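Local coordinates for protein translation initiation factor eIF-2B (Pyrococcus horikoshii, PDB 1VB5) that probably takes part in the exchange of initiation factor 2-bound GDP for GTP, as the regulatory subunit of archaeal initiation factor 2B, at residues R135-L140 against G160-V165; D111-H116 against I180-A185. All coordinates share one frame; numbering follows the deposited sequence.

In the fold
Contacts 1 and 2 are steps of one sheet. Across the sheet, strand 163-166 pairs with 136-141, which pairs with 111-115, which pairs with 180-183, and the two contacts are joined directly by the bonding of strands 136-141 and 111-115. Contact 1 lies at the margin of the sheet within this chain, with an acidic and basic pair on its more exposed side and a neighbouring subunit close by. Contact 2 is interior, and its packing is mostly aliphatic. Both show how parallel pairing is prolonged where backbone bonding stops: a water spans the wider gap in each, at opposite ends of the pairing, and contact 2 adds a threonine hydroxyl.

Contact 1 (R135-L140 against G160-V165); sequences RFKVIL and GIEFEV
Lys137 and Glu162 run side by side and point the same way, each with an extended chain. Lys137 leaves CB with CG beside its backbone N (chi1 -58°), which sets the chain along the Glu162 carboxylate. CG lies near OE2 and CD of Glu162, and the next atom, Lys137 CD, comes within 3.2 Å of Glu162 OE2. CE still borders both carboxylate oxygens, but at the tip NZ is 4.0 Å from Glu162 OE2, so the opposite charges are near neighbours without forming a salt bridge. The lysine meets the acid mainly through its methylenes.

Beneath this pair the backbones bond in parallel. Val138 N reaches Glu162 O at 3.0 Å, tilted 27° from the carbonyl plane, while Glu164 N donates to Val138 O at 2.8 Å and Leu140 N to Glu164 O at 3.0 Å, the last two almost in line with their carbonyls. Earlier in the strands a water takes over, donating to Phe136 O (2.9 Å) and accepting from Glu162 N.

On the face carrying Val138 and Phe163, Ile161 CG2 touches both Phe136 CE1 (3.8 Å) and Val138 CG2, which itself lies at the edge of the Phe136 ring, in its plane. Further along, Leu140 splits its branches: CD2 approaches Phe163 CB at 4.1 Å, and CD1 lies against both methyls of Val165. Helix 148-158 packs on this face through Leu156 and Ala153. On the other face Ile139 and Glu164 lie alongside each other against Phe174. Glu164 forms a salt bridge with Arg247 of the second subunit, and the backbone of Val165 hydrogen-bonds to that subunit as well. The pairing closes a beta-alpha-beta crossover, strand 136-141, helix 148-158 and strand 163-166, at the margin of a Rossmann-like sheet.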
# COMPACT_ATOMS: atom_id res chain seq x y z
N ARG B 135 25.04 5.19 12.67
CA ARG B 135 24.03 6.23 12.52
C ARG B 135 23.17 5.94 11.31
O ARG B 135 23.68 5.70 10.21
CB ARG B 135 24.69 7.61 12.36
CG ARG B 135 25.35 8.14 13.63
CD ARG B 135 26.81 7.73 13.71
NE ARG B 135 27.73 8.81 13.36
CZ ARG B 135 27.75 9.43 12.18
NH1 ARG B 135 26.90 9.09 11.22
NH2 ARG B 135 28.63 10.40 11.96
N PHE B 136 21.85 5.97 11.51
CA PHE B 136 20.92 5.71 10.43
C PHE B 136 19.52 6.18 10.80
O PHE B 136 19.26 6.56 11.95
CB PHE B 136 20.90 4.20 10.13
CG PHE B 136 20.54 3.35 11.31
CD1 PHE B 136 19.21 3.12 11.64
CD2 PHE B 136 21.53 2.79 12.11
CE1 PHE B 136 18.87 2.34 12.75
CE2 PHE B 136 21.21 2.01 13.22
CZ PHE B 136 19.87 1.78 13.54
N LYS B 137 18.62 6.15 9.82
CA LYS B 137 17.23 6.55 10.01
C LYS B 137 16.37 5.43 9.46
O LYS B 137 16.81 4.68 8.58
CB LYS B 137 16.93 7.85 9.25
CG LYS B 137 17.81 9.03 9.62
CD LYS B 137 17.54 10.23 8.72
CE LYS B 137 18.57 11.34 8.94
NZ LYS B 137 18.37 12.49 8.02
N VAL B 138 15.16 5.31 9.97
CA VAL B 138 14.26 4.27 9.51
C VAL B 138 12.95 4.82 8.95
O VAL B 138 12.37 5.75 9.49
CB VAL B 138 13.92 3.30 10.66
CG1 VAL B 138 13.01 2.19 10.15
CG2 VAL B 138 15.20 2.71 11.23
N ILE B 139 12.51 4.22 7.85
CA ILE B 139 11.25 4.59 7.23
C ILE B 139 10.43 3.32 7.37
O ILE B 139 10.87 2.25 6.96
CB ILE B 139 11.41 4.96 5.73
CG1 ILE B 139 12.35 6.16 5.59
CG2 ILE B 139 10.05 5.28 5.13
CD1 ILE B 139 12.77 6.46 4.16
N LEU B 140 9.25 3.44 7.96
CA LEU B 140 8.40 2.27 8.15
C LEU B 140 6.94 2.59 7.85
O LEU B 140 6.52 3.73 7.94
CB LEU B 140 8.54 1.77 9.59
CG LEU B 140 8.13 2.79 10.65
CD1 LEU B 140 6.75 2.44 11.18
CD2 LEU B 140 9.15 2.77 11.78
N GLY B 160 15.33 5.24 21.09
CA GLY B 160 16.00 6.46 20.65
C GLY B 160 16.47 6.43 19.21
O GLY B 160 17.42 7.12 18.82
N ILE B 161 15.80 5.62 18.40
CA ILE B 161 16.16 5.50 16.99
C ILE B 161 15.30 6.44 16.15
O ILE B 161 14.08 6.52 16.33
CB ILE B 161 16.01 4.04 16.54
CG1 ILE B 161 16.98 3.17 17.35
CG2 ILE B 161 16.27 3.90 15.04
CD1 ILE B 161 16.74 1.69 17.27
N GLU B 162 15.93 7.17 15.25
CA GLU B 162 15.22 8.11 14.39
C GLU B 162 14.37 7.35 13.36
O GLU B 162 14.84 6.42 12.72
CB GLU B 162 16.21 9.03 13.68
CG GLU B 162 15.58 10.31 13.14
CD GLU B 162 16.55 11.14 12.31
OE1 GLU B 162 17.72 11.29 12.73
OE2 GLU B 162 16.13 11.64 11.24
N PHE B 163 13.11 7.76 13.21
CA PHE B 163 12.23 7.09 12.26
C PHE B 163 11.18 8.01 11.68
O PHE B 163 10.89 9.07 12.24
CB PHE B 163 11.54 5.89 12.92
CG PHE B 163 10.54 6.27 13.98
CD1 PHE B 163 9.24 6.63 13.63
CD2 PHE B 163 10.90 6.29 15.32
CE1 PHE B 163 8.31 7.01 14.60
CE2 PHE B 163 9.98 6.67 16.30
CZ PHE B 163 8.69 7.03 15.94
N GLU B 164 10.61 7.58 10.56
CA GLU B 164 9.58 8.32 9.85
C GLU B 164 8.52 7.28 9.49
O GLU B 164 8.87 6.19 9.04
CB GLU B 164 10.18 8.92 8.58
CG GLU B 164 9.41 10.08 7.99
CD GLU B 164 10.09 10.64 6.75
OE1 GLU B 164 9.71 11.74 6.30
OE2 GLU B 164 11.01 9.97 6.21
N VAL B 165 7.25 7.59 9.71
CA VAL B 165 6.18 6.65 9.38
C VAL B 165 5.43 7.08 8.12
O VAL B 165 5.19 8.27 7.91
CB VAL B 165 5.13 6.55 10.51
CG1 VAL B 165 4.17 5.41 10.22
CG2 VAL B 165 5.82 6.36 11.85
O HOH W 1 18.80 6.61 14.78

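Contact 2 (D111-H116 against I180-A185); sequences DVIITH and IAIVGA
Thr115 OG1 donates to Ile182 O at 2.7 Å, in the carbonyl plane; chi1 of -171° places the hydroxyl anti to the threonine's N, facing the neighbouring strand. Two backbone bonds precede it: Ile114 N to Ile180 O and Ile182 N to Ile114 O, both 3.1 Å. By the alternation of parallel pairing His116 N would come next, but the hydroxyl serves Ile182 O instead. A valine in place of Thr115 would probably deprive Ile182 O of this donor and weaken the hold between the strands where they part. Beyond it, a water donates to His116 O (2.8 Å) and accepts from Gly184 N. The two strands are central members of the Rossmann-like sheet, neighbours in space though a long chain excursion separates them, and the axes of their short segments are turned 38° to each other.

On one face Ile113 and Ile180 run alongside each other, CG1 to CG2 at 3.9 Å, and Ile113 CG2 also approaches Ile182 CG1. The Ile180 CG2 methyl rests against the carboxylate of Asp111, whose OD1 is bonded to Ser179. On the opposite face Ile114 CG2 meets Ala181 CB at 3.6 Å, and Ala181 in turn packs on Cys207, the disulfide partner of Cys175.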
# COMPACT_ATOMS: atom_id res chain seq x y z
N ASP B 111 22.93 4.97 6.55
CA ASP B 111 21.82 4.26 5.91
C ASP B 111 20.45 4.84 6.25
O ASP B 111 20.25 5.44 7.31
CB ASP B 111 21.79 2.78 6.34
CG ASP B 111 22.47 1.84 5.36
OD1 ASP B 111 22.50 2.13 4.14
OD2 ASP B 111 22.95 0.79 5.81
N VAL B 112 19.51 4.66 5.33
CA VAL B 112 18.13 5.05 5.54
C VAL B 112 17.44 3.72 5.25
O VAL B 112 17.35 3.29 4.11
CB VAL B 112 17.66 6.12 4.55
CG1 VAL B 112 16.14 6.31 4.70
CG2 VAL B 112 18.38 7.44 4.83
N ILE B 113 17.08 3.05 6.29
CA ILE B 113 16.45 1.73 6.21
C ILE B 113 14.93 1.81 6.09
O ILE B 113 14.27 2.46 6.90
CB ILE B 113 16.79 0.89 7.46
CG1 ILE B 113 18.30 0.86 7.68
CG2 ILE B 113 16.25 -0.53 7.30
CD1 ILE B 113 18.71 0.30 9.04
N ILE B 114 14.37 1.15 5.08
CA ILE B 114 12.93 1.14 4.92
C ILE B 114 12.46 -0.27 5.21
O ILE B 114 13.12 -1.25 4.85
CB ILE B 114 12.49 1.56 3.49
CG1 ILE B 114 10.97 1.66 3.42
CG2 ILE B 114 12.99 0.54 2.47
CD1 ILE B 114 10.45 2.40 2.19
N THR B 115 11.33 -0.38 5.90
CA THR B 115 10.79 -1.68 6.25
C THR B 115 9.27 -1.63 6.19
O THR B 115 8.69 -0.56 5.99
CB THR B 115 11.26 -2.12 7.67
OG1 THR B 115 10.89 -3.49 7.90
CG2 THR B 115 10.63 -1.24 8.75
N HIS B 116 8.63 -2.78 6.36
CA HIS B 116 7.17 -2.88 6.29
C HIS B 116 6.69 -3.83 7.38
O HIS B 116 7.38 -4.80 7.71
CB HIS B 116 6.78 -3.39 4.89
CG HIS B 116 5.31 -3.67 4.72
ND1 HIS B 116 4.34 -2.73 4.97
CD2 HIS B 116 4.66 -4.78 4.31
CE1 HIS B 116 3.15 -3.25 4.72
NE2 HIS B 116 3.32 -4.49 4.32
N ILE B 180 18.65 1.04 1.72
CA ILE B 180 18.54 -0.40 1.93
C ILE B 180 17.20 -0.75 2.56
O ILE B 180 16.65 0.03 3.33
CB ILE B 180 19.69 -0.92 2.83
CG1 ILE B 180 19.60 -2.44 2.98
CG2 ILE B 180 19.63 -0.26 4.20
CD1 ILE B 180 20.83 -3.06 3.65
N ALA B 181 16.68 -1.91 2.21
CA ALA B 181 15.40 -2.37 2.73
C ALA B 181 15.63 -3.67 3.51
O ALA B 181 16.39 -4.54 3.08
CB ALA B 181 14.42 -2.62 1.58
N ILE B 182 14.98 -3.78 4.66
CA ILE B 182 15.09 -4.95 5.51
C ILE B 182 13.72 -5.30 6.06
O ILE B 182 13.14 -4.53 6.82
CB ILE B 182 16.05 -4.71 6.70
CG1 ILE B 182 17.45 -4.37 6.19
CG2 ILE B 182 16.11 -5.95 7.59
CD1 ILE B 182 18.47 -4.11 7.30
N VAL B 183 13.19 -6.45 5.65
CA VAL B 183 11.89 -6.90 6.14
C VAL B 183 12.04 -8.29 6.75
O VAL B 183 13.05 -8.96 6.54
CB VAL B 183 10.85 -6.96 5.00
CG1 VAL B 183 10.71 -5.58 4.34
CG2 VAL B 183 11.25 -8.00 3.96
N GLY B 184 11.03 -8.70 7.51
CA GLY B 184 11.07 -10.01 8.12
C GLY B 184 10.44 -11.02 7.18
O GLY B 184 10.35 -10.78 5.98
N ALA B 185 10.00 -12.14 7.74
CA ALA B 185 9.37 -13.19 6.95
C ALA B 185 8.61 -14.15 7.85
O ALA B 185 9.05 -14.46 8.96
CB ALA B 185 10.42 -13.95 6.16
O HOH W 2 8.35 -7.44 7.71